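Local coordinates for extracellular solute-binding protein, family 1 (Bifidobacterium longum subsp. infantis ATCC 15697, PDB 3OMB) that probably binds a solute, perhaps a carbohydrate, outside the cell as the lipid-anchored receptor of an ABC importer, and carries a bound magnesium ion, at residues K47-E53 / Y415-L421; G104-Q110 / M468-P473; K135-M141 / E348-A352; G162-H166 / T222-P226. One frame throughout, in Å; residues are numbered along the deposited sequence.

Interaction 1. Residues K47-E53 / Y415-L421; sequences KKNANQE and YPGLSEL
Q52 lies alongside Y415 and threads its amide over the backbone of G417 and L418. With CG beside its own backbone N (chi1 -69°) and the chain extended beyond, the side chain runs directly across the carbonyl of G417. CB passes that oxygen loosely; CG sits 3.2 Å from G417 O and also touches Y415 CB, and CD keeps the same close spacing. At the tip the two ends part: NE2 gives a weak, bent bond to L418 O (3.1 Å), while OE1 rests near L418 CD2 and accepts N49 N from above the amide plane, bracing the type I turn from N49 to Q52. Nearby, the backbones join through E53 N to Y415 O (3.0 Å).

N49 ND2 donates to E420 OE2 at 2.9 Å, coming from above the carboxylate plane, and R79 binds both N49 OD1 and that same E420 oxygen. On the strand side, aliphatic carbons do most of the touching: K48 CD crosses L418 CD2 at 3.6 Å. K48 NZ goes on to E53 O and E76, and L421 CD1 tucks in at 3.4 Å from N49 OD1. A water donates to both K47 O and L421 O. These contacts fasten the loop leaving strand 41-48 to the 415-421 loop after helix 403-411; the sheet runs 71-78, 41-48, 98-100 and then antiparallel 352-356, an order consistent with a type II solute-binding protein.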
loop_
_atom_site.group_PDB
_atom_site.type_symbol
_atom_site.label_atom_id
_atom_site.label_comp_id
_atom_site.label_asym_id
_atom_site.label_seq_id
_atom_site.Cartn_x
_atom_site.Cartn_y
_atom_site.Cartn_z
ATOM N N LYS A 47 -14.750 0.405 -9.158
ATOM C CA LYS A 47 -14.553 1.056 -7.868
ATOM C C LYS A 47 -13.918 2.423 -8.096
ATOM O O LYS A 47 -13.023 2.556 -8.936
ATOM C CB LYS A 47 -13.641 0.198 -7.002
ATOM C CG LYS A 47 -13.597 0.631 -5.536
ATOM C CD LYS A 47 -12.459 -0.049 -4.816
ATOM C CE LYS A 47 -12.929 -1.288 -4.103
ATOM N NZ LYS A 47 -11.755 -2.123 -3.704
ATOM N N LYS A 48 -14.393 3.418 -7.346
ATOM C CA LYS A 48 -13.977 4.823 -7.471
ATOM C C LYS A 48 -13.532 5.406 -6.123
ATOM O O LYS A 48 -13.941 4.923 -5.063
ATOM C CB LYS A 48 -15.152 5.677 -7.973
ATOM C CG LYS A 48 -15.905 5.142 -9.195
ATOM C CD LYS A 48 -15.122 5.345 -10.503
ATOM C CE LYS A 48 -14.932 6.829 -10.854
ATOM N NZ LYS A 48 -16.201 7.590 -10.983
ATOM N N ASN A 49 -12.709 6.451 -6.162
ATOM C CA ASN A 49 -12.502 7.293 -4.984
ATOM C C ASN A 49 -13.593 8.370 -5.032
ATOM O O ASN A 49 -14.017 8.772 -6.125
ATOM C CB ASN A 49 -11.102 7.944 -5.010
ATOM C CG ASN A 49 -9.958 6.946 -4.780
ATOM O OD1 ASN A 49 -10.083 6.002 -3.991
ATOM N ND2 ASN A 49 -8.827 7.166 -5.462
ATOM N N ALA A 50 -14.059 8.844 -3.879
ATOM C CA ALA A 50 -15.062 9.935 -3.858
ATOM C C ALA A 50 -14.635 11.229 -4.576
ATOM O O ALA A 50 -15.477 11.995 -5.013
ATOM C CB ALA A 50 -15.506 10.262 -2.404
ATOM N N ASN A 51 -13.338 11.477 -4.704
ATOM C CA ASN A 51 -12.903 12.718 -5.363
ATOM C C ASN A 51 -12.879 12.658 -6.901
ATOM O O ASN A 51 -12.484 13.615 -7.562
ATOM C CB ASN A 51 -11.557 13.195 -4.795
ATOM C CG ASN A 51 -10.413 12.273 -5.136
ATOM O OD1 ASN A 51 -10.588 11.232 -5.781
ATOM N ND2 ASN A 51 -9.217 12.654 -4.709
ATOM N N GLN A 52 -13.323 11.538 -7.456
ATOM C CA GLN A 52 -13.299 11.344 -8.890
ATOM C C GLN A 52 -14.580 11.766 -9.607
ATOM O O GLN A 52 -15.699 11.607 -9.118
ATOM C CB GLN A 52 -12.935 9.893 -9.233
ATOM C CG GLN A 52 -11.494 9.569 -8.885
ATOM C CD GLN A 52 -11.227 8.088 -8.791
ATOM O OE1 GLN A 52 -12.111 7.260 -9.025
ATOM N NE2 GLN A 52 -9.996 7.737 -8.459
ATOM N N GLU A 53 -14.370 12.329 -10.784
ATOM C CA GLU A 53 -15.409 12.599 -11.762
ATOM C C GLU A 53 -16.172 11.306 -12.138
ATOM O O GLU A 53 -15.638 10.189 -12.025
ATOM C CB GLU A 53 -14.663 13.232 -12.944
ATOM C CG GLU A 53 -15.237 13.192 -14.336
ATOM C CD GLU A 53 -14.572 14.253 -15.234
ATOM O OE1 GLU A 53 -13.673 13.910 -16.050
ATOM O OE2 GLU A 53 -14.931 15.451 -15.090
ATOM N N TYR A 415 -11.485 14.568 -10.117
ATOM C CA TYR A 415 -10.283 13.921 -10.606
ATOM C C TYR A 415 -10.639 13.191 -11.916
ATOM O O TYR A 415 -11.642 12.479 -11.957
ATOM C CB TYR A 415 -9.685 12.971 -9.561
ATOM C CG TYR A 415 -8.305 12.532 -9.968
ATOM C CD1 TYR A 415 -7.178 13.305 -9.630
ATOM C CD2 TYR A 415 -8.117 11.366 -10.735
ATOM C CE1 TYR A 415 -5.896 12.912 -10.029
ATOM C CE2 TYR A 415 -6.857 10.979 -11.145
ATOM C CZ TYR A 415 -5.750 11.749 -10.791
ATOM O OH TYR A 415 -4.492 11.364 -11.202
ATOM N N PRO A 416 -9.853 13.407 -12.997
ATOM C CA PRO A 416 -10.333 13.001 -14.331
ATOM C C PRO A 416 -10.085 11.524 -14.678
ATOM O O PRO A 416 -10.332 11.099 -15.821
ATOM C CB PRO A 416 -9.567 13.936 -15.274
ATOM C CG PRO A 416 -8.300 14.223 -14.566
ATOM C CD PRO A 416 -8.597 14.173 -13.077
ATOM N N GLY A 417 -9.596 10.750 -13.717
ATOM C CA GLY A 417 -9.363 9.332 -13.943
ATOM C C GLY A 417 -9.568 8.486 -12.709
ATOM O O GLY A 417 -10.205 8.921 -11.749
ATOM N N LEU A 418 -9.031 7.270 -12.746
ATOM C CA LEU A 418 -9.120 6.328 -11.634
ATOM C C LEU A 418 -7.914 6.371 -10.694
ATOM O O LEU A 418 -7.942 5.763 -9.614
ATOM C CB LEU A 418 -9.295 4.911 -12.173
ATOM C CG LEU A 418 -10.619 4.661 -12.893
ATOM C CD1 LEU A 418 -10.643 3.265 -13.461
ATOM C CD2 LEU A 418 -11.818 4.885 -11.964
ATOM N N SER A 419 -6.847 7.053 -11.122
ATOM C CA SER A 419 -5.667 7.259 -10.269
ATOM C C SER A 419 -5.134 5.899 -9.812
ATOM O O SER A 419 -4.965 4.990 -10.649
ATOM C CB SER A 419 -5.999 8.195 -9.086
ATOM O OG SER A 419 -4.802 8.606 -8.424
ATOM N N GLU A 420 -4.896 5.723 -8.516
ATOM C CA GLU A 420 -4.350 4.451 -8.046
ATOM C C GLU A 420 -5.303 3.236 -8.244
ATOM O O GLU A 420 -4.879 2.095 -8.090
ATOM C CB GLU A 420 -3.839 4.542 -6.588
ATOM C CG GLU A 420 -4.919 4.328 -5.508
ATOM C CD GLU A 420 -5.739 5.577 -5.191
ATOM O OE1 GLU A 420 -5.438 6.643 -5.755
ATOM O OE2 GLU A 420 -6.689 5.489 -4.368
ATOM N N LEU A 421 -6.569 3.491 -8.580
ATOM C CA LEU A 421 -7.541 2.423 -8.870
ATOM C C LEU A 421 -7.586 2.054 -10.351
ATOM O O LEU A 421 -8.560 1.453 -10.822
ATOM C CB LEU A 421 -8.943 2.810 -8.386
ATOM C CG LEU A 421 -9.107 2.859 -6.864
ATOM C CD1 LEU A 421 -10.300 3.706 -6.490
ATOM C CD2 LEU A 421 -9.217 1.442 -6.257
HETATM O O HOH W 1 -11.279 0.721 -10.276
#

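Interaction 2. Residues G104-Q110 / M468-P473; sequences GAVEAYQ and MDNMDP
The start of helix 106-110, where A105 and V106 present their backbone N-H groups, faces the carboxylate of D469 in the loop leading to helix 473-486. D469 holds CG anti to its backbone N (chi1 -161°), which swings the carboxylate out to the helix start. OD1 takes a weak bond from A105 N at 3.3 Å, and OD2 a longer, also weak, one from V106 N at 3.5 Å. The carboxylate can come this close because G104 has no side chain: OD2 lies 3.2 Å from G104 CA. E107 adds a second acid nearby, its OE1 taking the N-H of G104, so two carboxylates share the amino-terminal turn, where the helix dipole would probably help to offset their like charges.

V106 touches both ends of the loop: CG1 lies 3.5 Å from D469 OD2, whereas CG2, anti to the backbone N, packs on P473, 3.8 Å from its CA. One turn on, Y109 CB meets P473 CG at 3.6 Å, and Q110 CG slides past P473 CB. The phenol end of Y109 leads elsewhere, to D144 and R148. Cutting D469 back to alanine would probably cost A105 N and V106 N their weak carboxylate bonds and open a gap beside G104 and V106 CG1. The arrangement is that of an acidic side chain set against a helix amino terminus, here joining the beginnings of two helices, with P473, the first residue of 473-486, packed on the flank of 106-110.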
loop_
_atom_site.group_PDB
_atom_site.type_symbol
_atom_site.label_atom_id
_atom_site.label_comp_id
_atom_site.label_asym_id
_atom_site.label_seq_id
_atom_site.Cartn_x
_atom_site.Cartn_y
_atom_site.Cartn_z
ATOM N N GLY A 104 -11.407 -10.445 -5.684
ATOM C CA GLY A 104 -10.122 -11.125 -5.742
ATOM C C GLY A 104 -10.348 -12.542 -6.219
ATOM O O GLY A 104 -11.481 -13.023 -6.218
ATOM N N ALA A 105 -9.266 -13.216 -6.587
ATOM C CA ALA A 105 -9.317 -14.565 -7.160
ATOM C C ALA A 105 -9.903 -15.651 -6.257
ATOM O O ALA A 105 -10.505 -16.599 -6.763
ATOM C CB ALA A 105 -7.932 -14.980 -7.630
ATOM N N VAL A 106 -9.716 -15.539 -4.942
ATOM C CA VAL A 106 -10.245 -16.533 -4.016
ATOM C C VAL A 106 -11.770 -16.643 -4.136
ATOM O O VAL A 106 -12.347 -17.700 -3.862
ATOM C CB VAL A 106 -9.848 -16.221 -2.546
ATOM C CG1 VAL A 106 -10.644 -15.016 -2.012
ATOM C CG2 VAL A 106 -10.029 -17.462 -1.652
ATOM N N GLU A 107 -12.413 -15.558 -4.555
ATOM C CA GLU A 107 -13.861 -15.547 -4.743
ATOM C C GLU A 107 -14.353 -16.411 -5.896
ATOM O O GLU A 107 -15.456 -16.948 -5.851
ATOM C CB GLU A 107 -14.367 -14.124 -4.866
ATOM C CG GLU A 107 -14.716 -13.587 -3.492
ATOM C CD GLU A 107 -14.068 -12.271 -3.180
ATOM O OE1 GLU A 107 -13.473 -11.641 -4.092
ATOM O OE2 GLU A 107 -14.148 -11.866 -1.999
ATOM N N ALA A 108 -13.506 -16.566 -6.905
ATOM C CA ALA A 108 -13.764 -17.516 -7.970
ATOM C C ALA A 108 -13.810 -18.959 -7.463
ATOM O O ALA A 108 -14.483 -19.811 -8.073
ATOM C CB ALA A 108 -12.747 -17.373 -9.057
ATOM N N TYR A 109 -13.108 -19.223 -6.358
ATOM C CA TYR A 109 -13.135 -20.531 -5.699
ATOM C C TYR A 109 -14.266 -20.651 -4.681
ATOM O O TYR A 109 -14.824 -21.734 -4.490
ATOM C CB TYR A 109 -11.775 -20.855 -5.069
ATOM C CG TYR A 109 -10.709 -21.157 -6.109
ATOM C CD1 TYR A 109 -10.659 -22.411 -6.739
ATOM C CD2 TYR A 109 -9.765 -20.194 -6.478
ATOM C CE1 TYR A 109 -9.689 -22.694 -7.697
ATOM C CE2 TYR A 109 -8.798 -20.464 -7.430
ATOM C CZ TYR A 109 -8.762 -21.718 -8.038
ATOM O OH TYR A 109 -7.811 -22.004 -8.995
ATOM N N GLN A 110 -14.616 -19.536 -4.045
ATOM C CA GLN A 110 -15.756 -19.514 -3.138
ATOM C C GLN A 110 -17.092 -19.644 -3.881
ATOM O O GLN A 110 -18.026 -20.222 -3.360
ATOM C CB GLN A 110 -15.737 -18.264 -2.261
ATOM C CG GLN A 110 -14.868 -18.425 -1.016
ATOM C CD GLN A 110 -14.720 -17.136 -0.224
ATOM O OE1 GLN A 110 -14.612 -16.043 -0.793
ATOM N NE2 GLN A 110 -14.715 -17.261 1.107
HETATM N N MSE A 468 -3.538 -13.667 0.730
HETATM C CA MSE A 468 -4.639 -14.538 1.121
HETATM C C MSE A 468 -5.563 -14.776 -0.050
HETATM O O MSE A 468 -6.271 -15.795 -0.129
HETATM C CB MSE A 468 -5.369 -13.955 2.314
HETATM C CG MSE A 468 -4.468 -13.928 3.540
HETATM SE SE MSE A 468 -5.464 -13.527 5.151
HETATM C CE MSE A 468 -7.023 -14.601 4.745
ATOM N N ASP A 469 -5.473 -13.856 -0.996
ATOM C CA ASP A 469 -6.255 -13.880 -2.207
ATOM C C ASP A 469 -5.745 -14.912 -3.230
ATOM O O ASP A 469 -6.481 -15.292 -4.144
ATOM C CB ASP A 469 -6.216 -12.475 -2.794
ATOM C CG ASP A 469 -7.304 -12.231 -3.766
ATOM O OD1 ASP A 469 -6.988 -11.620 -4.814
ATOM O OD2 ASP A 469 -8.466 -12.638 -3.491
ATOM N N ASN A 470 -4.503 -15.366 -3.052
ATOM C CA ASN A 470 -3.873 -16.398 -3.886
ATOM C C ASN A 470 -3.750 -17.799 -3.232
ATOM O O ASN A 470 -2.876 -18.595 -3.603
ATOM C CB ASN A 470 -2.477 -15.922 -4.310
ATOM C CG ASN A 470 -2.290 -15.938 -5.834
ATOM O OD1 ASN A 470 -3.170 -16.385 -6.574
ATOM N ND2 ASN A 470 -1.137 -15.454 -6.300
HETATM N N MSE A 471 -4.609 -18.069 -2.255
HETATM C CA MSE A 471 -4.638 -19.327 -1.494
HETATM C C MSE A 471 -5.938 -20.072 -1.757
HETATM O O MSE A 471 -6.882 -19.471 -2.257
HETATM C CB MSE A 471 -4.675 -19.013 -0.010
HETATM C CG MSE A 471 -3.444 -18.477 0.543
HETATM SE SE MSE A 471 -3.670 -18.151 2.431
HETATM C CE MSE A 471 -1.871 -17.465 2.593
ATOM N N ASP A 472 -6.004 -21.347 -1.368
ATOM C CA ASP A 472 -7.278 -22.072 -1.217
ATOM C C ASP A 472 -8.231 -21.281 -0.287
ATOM O O ASP A 472 -7.772 -20.691 0.692
ATOM C CB ASP A 472 -7.055 -23.448 -0.549
ATOM C CG ASP A 472 -6.208 -24.417 -1.390
ATOM O OD1 ASP A 472 -6.073 -24.240 -2.631
ATOM O OD2 ASP A 472 -5.692 -25.400 -0.797
ATOM N N PRO A 473 -9.550 -21.291 -0.568
ATOM C CA PRO A 473 -10.494 -20.675 0.371
ATOM C C PRO A 473 -10.470 -21.276 1.779
ATOM O O PRO A 473 -10.708 -20.559 2.753
ATOM C CB PRO A 473 -11.870 -20.907 -0.273
ATOM C CG PRO A 473 -11.636 -21.631 -1.540
ATOM C CD PRO A 473 -10.184 -21.588 -1.868
#

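Interaction 3. Residues K135-M141 / E348-A352; sequences KPDAKKM and ELSPA
K135 keeps CG beside its backbone N (chi1 -46°) and bends again at the next bond (chi2 -77°), then runs straight; E348, with CG anti to the backbone N (chi1 -179°), is stretched out fully. The two side chains therefore cross at about a right angle, and K135 NZ lands 2.7 Å from E348 OE1 in a salt bridge. The ammonium uses the syn lone pair, on the side of the other carboxylate oxygen, and the lysine CE also lies close to OE1. D428 gives the same NZ a second acidic partner.

Further along, the meeting turns apolar. L349 puts CD1 against the first turn of helix 136-142, 3.7 Å from A138 N and 3.9 Å from D137 CB, while CD2 faces A138 CB at 4.1 Å; F131 of the preceding helix also touches this leucine. The selenomethionine M141 extends beyond CG across the strand: its CE reaches L349 CB at 3.6 Å, and SE passes P351 CG at 4.0 Å, just where the chain turns its corner.

Strand 349-350 pairs antiparallel with 152-155, and these two strands probably belong to the connections between the lobes, so the helix backs what is likely a hinge region. Chemically, a buried glutamate is matched by a lysine held between two acids, which should favour a charged carboxylate, while L349, M141 and P351, running on from it along the strand, form a hydrophobic seam without direction of its own.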
loop_
_atom_site.group_PDB
_atom_site.type_symbol
_atom_site.label_atom_id
_atom_site.label_comp_id
_atom_site.label_asym_id
_atom_site.label_seq_id
_atom_site.Cartn_x
_atom_site.Cartn_y
_atom_site.Cartn_z
ATOM N N LYS A 135 6.861 -7.472 -16.301
ATOM C CA LYS A 135 6.721 -7.461 -14.851
ATOM C C LYS A 135 6.355 -8.870 -14.390
ATOM O O LYS A 135 5.174 -9.168 -14.142
ATOM C CB LYS A 135 5.607 -6.496 -14.422
ATOM C CG LYS A 135 5.598 -5.121 -15.090
ATOM C CD LYS A 135 6.648 -4.230 -14.510
ATOM C CE LYS A 135 6.695 -2.881 -15.221
ATOM N NZ LYS A 135 7.600 -1.982 -14.429
ATOM N N PRO A 136 7.358 -9.750 -14.257
ATOM C CA PRO A 136 7.002 -11.127 -13.901
ATOM C C PRO A 136 6.348 -11.249 -12.531
ATOM O O PRO A 136 5.694 -12.264 -12.261
ATOM C CB PRO A 136 8.336 -11.883 -13.948
ATOM C CG PRO A 136 9.365 -10.898 -14.400
ATOM C CD PRO A 136 8.811 -9.523 -14.233
ATOM N N ASP A 137 6.501 -10.252 -11.662
ATOM C CA ASP A 137 5.801 -10.331 -10.369
ATOM C C ASP A 137 4.273 -10.132 -10.498
ATOM O O ASP A 137 3.508 -10.628 -9.659
ATOM C CB ASP A 137 6.409 -9.394 -9.318
ATOM C CG ASP A 137 7.735 -9.941 -8.709
ATOM O OD1 ASP A 137 8.279 -10.990 -9.171
ATOM O OD2 ASP A 137 8.239 -9.301 -7.753
ATOM N N ALA A 138 3.845 -9.416 -11.550
ATOM C CA ALA A 138 2.426 -9.253 -11.876
ATOM C C ALA A 138 1.818 -10.529 -12.406
ATOM O O ALA A 138 0.660 -10.808 -12.140
ATOM C CB ALA A 138 2.222 -8.153 -12.891
ATOM N N LYS A 139 2.581 -11.276 -13.200
ATOM C CA LYS A 139 2.162 -12.614 -13.627
ATOM C C LYS A 139 1.915 -13.510 -12.418
ATOM O O LYS A 139 0.905 -14.221 -12.348
ATOM C CB LYS A 139 3.220 -13.242 -14.524
ATOM C CG LYS A 139 2.812 -14.606 -15.042
ATOM C CD LYS A 139 3.377 -14.810 -16.427
ATOM C CE LYS A 139 4.500 -15.788 -16.453
ATOM N NZ LYS A 139 4.589 -16.300 -17.866
ATOM N N LYS A 140 2.832 -13.452 -11.461
ATOM C CA LYS A 140 2.756 -14.303 -10.296
ATOM C C LYS A 140 1.599 -13.902 -9.397
ATOM O O LYS A 140 0.869 -14.769 -8.916
ATOM C CB LYS A 140 4.082 -14.297 -9.548
ATOM C CG LYS A 140 5.176 -15.131 -10.203
ATOM C CD LYS A 140 6.374 -15.180 -9.264
ATOM C CE LYS A 140 7.695 -14.967 -9.955
ATOM N NZ LYS A 140 8.022 -16.186 -10.726
HETATM N N MSE A 141 1.415 -12.596 -9.201
HETATM C CA MSE A 141 0.218 -12.055 -8.546
HETATM C C MSE A 141 -1.085 -12.502 -9.213
HETATM O O MSE A 141 -2.087 -12.772 -8.536
HETATM C CB MSE A 141 0.230 -10.539 -8.586
HETATM C CG MSE A 141 0.867 -9.888 -7.424
HETATM SE SE MSE A 141 0.509 -7.956 -7.582
HETATM C CE MSE A 141 1.899 -7.399 -6.346
ATOM N N GLU A 348 4.056 -0.167 -6.873
ATOM C CA GLU A 348 3.740 -0.225 -8.298
ATOM C C GLU A 348 2.573 -1.162 -8.611
ATOM O O GLU A 348 1.562 -0.738 -9.193
ATOM C CB GLU A 348 4.961 -0.667 -9.107
ATOM C CG GLU A 348 4.659 -0.722 -10.615
ATOM C CD GLU A 348 5.880 -1.083 -11.458
ATOM O OE1 GLU A 348 5.764 -1.065 -12.717
ATOM O OE2 GLU A 348 6.949 -1.369 -10.864
ATOM N N LEU A 349 2.743 -2.428 -8.232
ATOM C CA LEU A 349 1.793 -3.486 -8.531
ATOM C C LEU A 349 0.768 -3.694 -7.442
ATOM O O LEU A 349 1.042 -3.511 -6.261
ATOM C CB LEU A 349 2.511 -4.811 -8.783
ATOM C CG LEU A 349 3.563 -4.782 -9.888
ATOM C CD1 LEU A 349 4.326 -6.100 -9.905
ATOM C CD2 LEU A 349 2.965 -4.445 -11.283
ATOM N N SER A 350 -0.421 -4.102 -7.860
ATOM C CA SER A 350 -1.546 -4.239 -6.958
ATOM C C SER A 350 -2.402 -5.403 -7.454
ATOM O O SER A 350 -2.726 -5.461 -8.636
ATOM C CB SER A 350 -2.321 -2.920 -6.928
ATOM O OG SER A 350 -3.612 -3.099 -6.396
ATOM N N PRO A 351 -2.734 -6.360 -6.559
ATOM C CA PRO A 351 -3.408 -7.552 -7.063
ATOM C C PRO A 351 -4.874 -7.269 -7.317
ATOM O O PRO A 351 -5.381 -6.229 -6.892
ATOM C CB PRO A 351 -3.253 -8.575 -5.927
ATOM C CG PRO A 351 -2.398 -7.921 -4.865
ATOM C CD PRO A 351 -2.423 -6.449 -5.118
ATOM N N ALA A 352 -5.529 -8.177 -8.041
ATOM C CA ALA A 352 -6.988 -8.189 -8.168
ATOM C C ALA A 352 -7.628 -6.952 -8.801
ATOM O O ALA A 352 -8.583 -6.388 -8.272
ATOM C CB ALA A 352 -7.634 -8.497 -6.791
#

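Interaction 4. Residues G162-H166 / T222-P226; sequences GTGQH and TWYSP
Q165 stands its amide on the indole of W223, the two planes steeply inclined at 68°. NE2 comes over one face of the ring, displaced toward the rim, at 3.5 Å from W223 CD2; its hydrogen bond goes to N240 OD1. A bend at the second torsion (chi2 -66°) turns the amide so that its other end reaches the turn backbone: OE1 accepts Y224 N at 2.8 Å, a fairly straight bond lying in the carbonyl plane. One amide thus lies over the ring of W223 and bonds the main chain of Y224, while W223 NE1 bonds N240 O.

Y224 is addressed from a different side. G164 O approaches the edge of the phenol ring, near its plane, 3.3 Å from CE1, while G164 CA lies 4.0 Å from W223 CZ3. Were Q165 an alanine, Y224 N would probably lose its acceptor and the indole its covering amide, leaving W223 less firmly placed. T163 OG1 accepts Q165 N in an ST turn, which helps position the glutamine. W223 and Y224 are the central residues of a type II beta turn, T222 to S225, here docked on the loop that enters strand 166-170 of the second lobe.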
loop_
_atom_site.group_PDB
_atom_site.type_symbol
_atom_site.label_atom_id
_atom_site.label_comp_id
_atom_site.label_asym_id
_atom_site.label_seq_id
_atom_site.Cartn_x
_atom_site.Cartn_y
_atom_site.Cartn_z
ATOM N N GLY A 162 9.419 1.645 -5.708
ATOM C CA GLY A 162 9.924 1.598 -4.333
ATOM C C GLY A 162 8.837 1.564 -3.246
ATOM O O GLY A 162 7.626 1.529 -3.527
ATOM N N THR A 163 9.263 1.565 -1.994
ATOM C CA THR A 163 8.307 1.478 -0.889
ATOM C C THR A 163 7.553 2.769 -0.666
ATOM O O THR A 163 8.042 3.820 -0.991
ATOM C CB THR A 163 8.960 1.021 0.435
ATOM O OG1 THR A 163 7.959 0.993 1.459
ATOM C CG2 THR A 163 10.100 1.956 0.874
ATOM N N GLY A 164 6.356 2.673 -0.097
ATOM C CA GLY A 164 5.622 3.865 0.287
ATOM C C GLY A 164 5.943 4.326 1.699
ATOM O O GLY A 164 5.485 5.392 2.118
ATOM N N GLN A 165 6.734 3.537 2.426
ATOM C CA GLN A 165 7.072 3.834 3.828
ATOM C C GLN A 165 8.412 4.529 3.932
ATOM O O GLN A 165 9.402 4.048 3.381
ATOM C CB GLN A 165 7.125 2.536 4.648
ATOM C CG GLN A 165 6.057 1.508 4.239
ATOM C CD GLN A 165 4.652 1.983 4.528
ATOM O OE1 GLN A 165 4.374 2.549 5.610
ATOM N NE2 GLN A 165 3.742 1.763 3.560
ATOM N N HIS A 166 8.450 5.668 4.633
ATOM C CA HIS A 166 9.681 6.415 4.843
ATOM C C HIS A 166 9.679 7.021 6.224
ATOM O O HIS A 166 8.626 7.104 6.855
ATOM C CB HIS A 166 9.839 7.500 3.782
ATOM C CG HIS A 166 9.469 7.022 2.418
ATOM N ND1 HIS A 166 8.202 7.180 1.903
ATOM C CD2 HIS A 166 10.155 6.284 1.515
ATOM C CE1 HIS A 166 8.139 6.610 0.711
ATOM N NE2 HIS A 166 9.314 6.064 0.449
ATOM N N THR A 222 -0.632 -0.637 10.036
ATOM C CA THR A 222 -1.025 0.329 9.013
ATOM C C THR A 222 0.174 0.882 8.229
ATOM O O THR A 222 1.349 0.687 8.588
ATOM C CB THR A 222 -1.691 1.578 9.659
ATOM O OG1 THR A 222 -0.712 2.265 10.460
ATOM C CG2 THR A 222 -2.838 1.192 10.546
ATOM N N TRP A 223 -0.147 1.617 7.175
ATOM C CA TRP A 223 0.831 2.488 6.543
ATOM C C TRP A 223 1.386 3.378 7.643
ATOM O O TRP A 223 0.645 3.844 8.514
ATOM C CB TRP A 223 0.191 3.328 5.431
ATOM C CG TRP A 223 0.027 2.577 4.151
ATOM C CD1 TRP A 223 -0.670 1.409 3.977
ATOM C CD2 TRP A 223 0.552 2.927 2.853
ATOM N NE1 TRP A 223 -0.611 1.025 2.667
ATOM C CE2 TRP A 223 0.127 1.931 1.954
ATOM C CE3 TRP A 223 1.335 3.985 2.370
ATOM C CZ2 TRP A 223 0.468 1.943 0.587
ATOM C CZ3 TRP A 223 1.674 4.001 1.011
ATOM C CH2 TRP A 223 1.246 2.972 0.138
ATOM N N TYR A 224 2.700 3.560 7.609
ATOM C CA TYR A 224 3.384 4.494 8.475
ATOM C C TYR A 224 3.308 4.029 9.933
ATOM O O TYR A 224 3.461 4.840 10.851
ATOM C CB TYR A 224 2.895 5.952 8.268
ATOM C CG TYR A 224 2.660 6.343 6.810
ATOM C CD1 TYR A 224 3.645 6.106 5.825
ATOM C CD2 TYR A 224 1.473 6.971 6.413
ATOM C CE1 TYR A 224 3.437 6.448 4.489
ATOM C CE2 TYR A 224 1.253 7.331 5.050
ATOM C CZ TYR A 224 2.252 7.064 4.116
ATOM O OH TYR A 224 2.080 7.389 2.798
ATOM N N SER A 225 3.090 2.728 10.142
ATOM C CA SER A 225 3.017 2.162 11.485
ATOM C C SER A 225 4.270 2.470 12.282
ATOM O O SER A 225 5.386 2.462 11.717
ATOM C CB SER A 225 2.846 0.644 11.413
ATOM O OG SER A 225 2.856 0.068 12.713
ATOM N N PRO A 226 4.105 2.733 13.599
ATOM C CA PRO A 226 5.284 2.845 14.463
ATOM C C PRO A 226 6.166 1.593 14.437
ATOM O O PRO A 226 7.379 1.697 14.678
ATOM C CB PRO A 226 4.698 3.070 15.876
ATOM C CG PRO A 226 3.233 2.775 15.776
ATOM C CD PRO A 226 2.847 2.996 14.337
#

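In the fold
Interactions 2 and 3 are continuous: G104 CA lies 3.8 Å from A352 CB, and N470 ND2 sits 3.4 Å from K140 O, so the loop before helix 473-486 also leans on helix 136-142. Interaction 1 stands apart in the same lobe, its nearest atoms about 6 Å from interaction 3 and about 9 Å from interaction 2. Interaction 4 belongs to the other lobe, yet comes within about 5 Å of interaction 3, nearest atoms, across the probable hinge connections; interaction 2 is about 15 Å from it. The magnesium site of D199, N201, N203, Q205, D207 and E208 lies away from all four.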